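Local coordinates for flagellar basal body protein (Helicobacter pylori, PDB 5NPY) that probably serves as a building block of the flagellar hook, the curved extracellular segment that couples the rotary motor to the filament, at residues Asp481-Glu486 against Ser491-Asn496. Sequence-based numbering, arbitrary orientation.
Sequences DMRIEE and SLAFSN
The carbonyl O of D481 accepts the backbone N-H of A493 at 2.9 Å from A493 N, in a nearly straight bond of 168°. Two residues along, R483 and S491 form an antiparallel hydrogen-bonded pair: R483 N donates to S491 O, and S491 N returns the bond to R483 O, each at 3.0 Å. Between these bonded positions M482 faces L492 as a non-hydrogen-bonded pair. CB of M482 lies 3.8 Å from CD2 of L492. The M482 chain leaves with CG anti to its own N, which puts CG 3.9 Å from the same L492 CD2, and the two chains cross obliquely before the thioether bends away toward F87. This is a beta hairpin, built from strands 477-484 and 489-494, and it packs through I484 on M89 of strand 87-93 and through L492 on I179. Strand 499-509 continues the antiparallel pairing beyond 489-494, and backbone bonds between L492 and E500 join them. On the face carrying R483 and S491, a salt bridge within one strand lies beside the A493 methyl. NE of R483 reaches OD1 of D481 at 3.0 Å, meeting it on the syn side but 29° out of the carboxylate plane; the angle at the hydrogen is 143°. The arginine chain gets there by turning at chi2, which swings the guanidinium back along its own strand. The A493 methyl packs obliquely against that group, with CB 3.9 Å from NE of R483, and meets the carboxylate at OD2 of D481, 3.2 Å away. V499 of the next strand touches both R483 and A493.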
ATOM      1  N   ASP A 481      19.731 -16.080   8.511  1.00 51.62           N
ATOM      2  CA  ASP A 481      19.664 -17.457   8.974  1.00 57.34           C
ATOM      3  C   ASP A 481      18.874 -18.263   7.956  1.00 52.23           C
ATOM      4  O   ASP A 481      18.258 -17.711   7.042  1.00 53.24           O
ATOM      5  CB  ASP A 481      19.037 -17.550  10.374  1.00 66.39           C
ATOM      6  CG  ASP A 481      17.528 -17.335  10.361  1.00 63.28           C
ATOM      7  OD1 ASP A 481      16.786 -18.330  10.517  1.00 58.88           O
ATOM      8  OD2 ASP A 481      17.090 -16.175  10.192  1.00 59.44           O
ATOM      9  N   MET A 482      18.901 -19.582   8.114  1.00 47.21           N
ATOM     10  CA  MET A 482      18.227 -20.476   7.182  1.00 46.02           C
ATOM     11  C   MET A 482      17.295 -21.416   7.935  1.00 48.34           C
ATOM     12  O   MET A 482      17.666 -21.981   8.971  1.00 53.64           O
ATOM     13  CB  MET A 482      19.236 -21.287   6.348  1.00 40.98           C
ATOM     14  CG  MET A 482      18.615 -22.506   5.637  1.00 42.40           C
ATOM     15  SD  MET A 482      19.759 -23.451   4.601  1.00 46.60           S
ATOM     16  CE  MET A 482      20.563 -24.444   5.858  1.00 58.42           C
ATOM     17  N   ARG A 483      16.086 -21.577   7.404  1.00 45.86           N
ATOM     18  CA  ARG A 483      15.092 -22.485   7.957  1.00 51.77           C
ATOM     19  C   ARG A 483      14.837 -23.621   6.978  1.00 57.44           C
ATOM     20  O   ARG A 483      14.848 -23.421   5.757  1.00 61.40           O
ATOM     21  CB  ARG A 483      13.769 -21.774   8.253  1.00 55.45           C
ATOM     22  CG  ARG A 483      13.900 -20.534   9.098  1.00 64.85           C
ATOM     23  CD  ARG A 483      14.118 -19.302   8.241  1.00 67.40           C
ATOM     24  NE  ARG A 483      14.195 -18.104   9.064  1.00 70.18           N
ATOM     25  CZ  ARG A 483      13.137 -17.399   9.452  1.00 72.18           C
ATOM     26  NH1 ARG A 483      11.915 -17.778   9.082  1.00 68.41           N
ATOM     27  NH2 ARG A 483      13.300 -16.314  10.206  1.00 72.81           N
ATOM     28  N   ILE A 484      14.606 -24.807   7.531  1.00 53.20           N
ATOM     29  CA  ILE A 484      14.208 -25.984   6.776  1.00 43.05           C
ATOM     30  C   ILE A 484      13.006 -26.562   7.512  1.00 49.85           C
ATOM     31  O   ILE A 484      13.155 -27.165   8.580  1.00 56.83           O
ATOM     32  CB  ILE A 484      15.333 -27.014   6.655  1.00 36.74           C
ATOM     33  CG1 ILE A 484      16.526 -26.422   5.899  1.00 35.10           C
ATOM     34  CG2 ILE A 484      14.825 -28.278   5.983  1.00 46.51           C
ATOM     35  CD1 ILE A 484      17.431 -27.489   5.264  1.00 34.57           C
ATOM     36  N   GLU A 485      11.815 -26.371   6.952  1.00 54.80           N
ATOM     37  CA  GLU A 485      10.582 -26.819   7.584  1.00 57.01           C
ATOM     38  C   GLU A 485      10.514 -28.340   7.626  1.00 51.75           C
ATOM     39  O   GLU A 485      11.279 -29.052   6.967  1.00 49.58           O
ATOM     40  CB  GLU A 485       9.361 -26.279   6.836  1.00 71.60           C
ATOM     41  CG  GLU A 485       9.041 -24.850   7.197  1.00 84.89           C
ATOM     42  CD  GLU A 485       9.142 -24.619   8.690  1.00 91.27           C
ATOM     43  OE1 GLU A 485       8.370 -25.251   9.446  1.00 95.79           O
ATOM     44  OE2 GLU A 485      10.010 -23.822   9.107  1.00 91.89           O
ATOM     45  N   GLU A 486       9.553 -28.838   8.405  1.00 52.82           N
ATOM     46  CA  GLU A 486       9.318 -30.274   8.464  1.00 61.43           C
ATOM     47  C   GLU A 486       8.858 -30.848   7.125  1.00 56.45           C
ATOM     48  O   GLU A 486       8.795 -32.077   6.983  1.00 48.79           O
ATOM     49  CB  GLU A 486       8.297 -30.596   9.561  1.00 65.03           C
ATOM     50  CG  GLU A 486       8.775 -30.285  10.974  1.00 74.16           C
ATOM     51  CD  GLU A 486       7.945 -30.982  12.041  1.00 77.87           C
ATOM     52  OE1 GLU A 486       8.507 -31.322  13.104  1.00 79.82           O
ATOM     53  OE2 GLU A 486       6.734 -31.198  11.812  1.00 75.06           O
ATOM     54  N   SER A 491      13.955 -22.019   3.238  1.00 42.86           N
ATOM     55  CA  SER A 491      13.831 -20.576   3.104  1.00 39.05           C
ATOM     56  C   SER A 491      15.057 -19.887   3.691  1.00 43.80           C
ATOM     57  O   SER A 491      15.689 -20.390   4.628  1.00 36.38           O
ATOM     58  CB  SER A 491      12.579 -20.061   3.805  1.00 34.77           C
ATOM     59  OG  SER A 491      11.490 -20.929   3.565  1.00 46.83           O
ATOM     60  N   LEU A 492      15.376 -18.725   3.142  1.00 40.02           N
ATOM     61  CA  LEU A 492      16.478 -17.901   3.620  1.00 43.67           C
ATOM     62  C   LEU A 492      15.931 -16.594   4.185  1.00 48.82           C
ATOM     63  O   LEU A 492      15.067 -15.962   3.572  1.00 58.24           O
ATOM     64  CB  LEU A 492      17.473 -17.631   2.485  1.00 36.93           C
ATOM     65  CG  LEU A 492      18.051 -18.895   1.832  1.00 36.37           C
ATOM     66  CD1 LEU A 492      19.017 -18.564   0.704  1.00 34.92           C
ATOM     67  CD2 LEU A 492      18.741 -19.772   2.879  1.00 31.76           C
ATOM     68  N   ALA A 493      16.416 -16.206   5.359  1.00 50.08           N
ATOM     69  CA  ALA A 493      16.117 -14.903   5.938  1.00 49.85           C
ATOM     70  C   ALA A 493      17.280 -13.950   5.698  1.00 52.11           C
ATOM     71  O   ALA A 493      18.441 -14.360   5.605  1.00 47.03           O
ATOM     72  CB  ALA A 493      15.845 -14.996   7.439  1.00 44.80           C
ATOM     73  N   PHE A 494      16.954 -12.664   5.597  1.00 53.32           N
ATOM     74  CA  PHE A 494      17.949 -11.641   5.328  1.00 51.66           C
ATOM     75  C   PHE A 494      17.778 -10.482   6.301  1.00 46.27           C
ATOM     76  O   PHE A 494      16.816 -10.421   7.071  1.00 50.18           O
ATOM     77  CB  PHE A 494      17.865 -11.162   3.873  1.00 50.36           C
ATOM     78  CG  PHE A 494      18.289 -12.199   2.876  1.00 39.24           C
ATOM     79  CD1 PHE A 494      19.534 -12.125   2.273  1.00 33.78           C
ATOM     80  CD2 PHE A 494      17.449 -13.264   2.556  1.00 38.45           C
ATOM     81  CE1 PHE A 494      19.933 -13.083   1.359  1.00 38.39           C
ATOM     82  CE2 PHE A 494      17.838 -14.227   1.648  1.00 38.86           C
ATOM     83  CZ  PHE A 494      19.076 -14.137   1.044  1.00 41.01           C
ATOM     84  N   SER A 495      18.742  -9.557   6.265  1.00 45.01           N
ATOM     85  CA  SER A 495      18.728  -8.431   7.197  1.00 47.02           C
ATOM     86  C   SER A 495      17.536  -7.512   6.973  1.00 47.33           C
ATOM     87  O   SER A 495      17.033  -6.910   7.926  1.00 52.92           O
ATOM     88  CB  SER A 495      20.018  -7.639   7.066  1.00 47.99           C
ATOM     89  OG  SER A 495      20.423  -7.600   5.711  1.00 54.91           O
ATOM     90  N   ASN A 496      17.077  -7.379   5.739  1.00 46.00           N
ATOM     91  CA  ASN A 496      15.938  -6.513   5.493  1.00 42.51           C
ATOM     92  C   ASN A 496      14.627  -7.122   5.960  1.00 57.00           C
ATOM     93  O   ASN A 496      13.553  -6.564   5.688  1.00 68.09           O
ATOM     94  CB  ASN A 496      15.861  -6.160   4.008  1.00 40.77           C
ATOM     95  CG  ASN A 496      15.891  -7.385   3.116  1.00 54.07           C
ATOM     96  OD1 ASN A 496      15.647  -8.501   3.575  1.00 60.44           O
ATOM     97  ND2 ASN A 496      16.201  -7.182   1.828  1.00 49.96           N
TER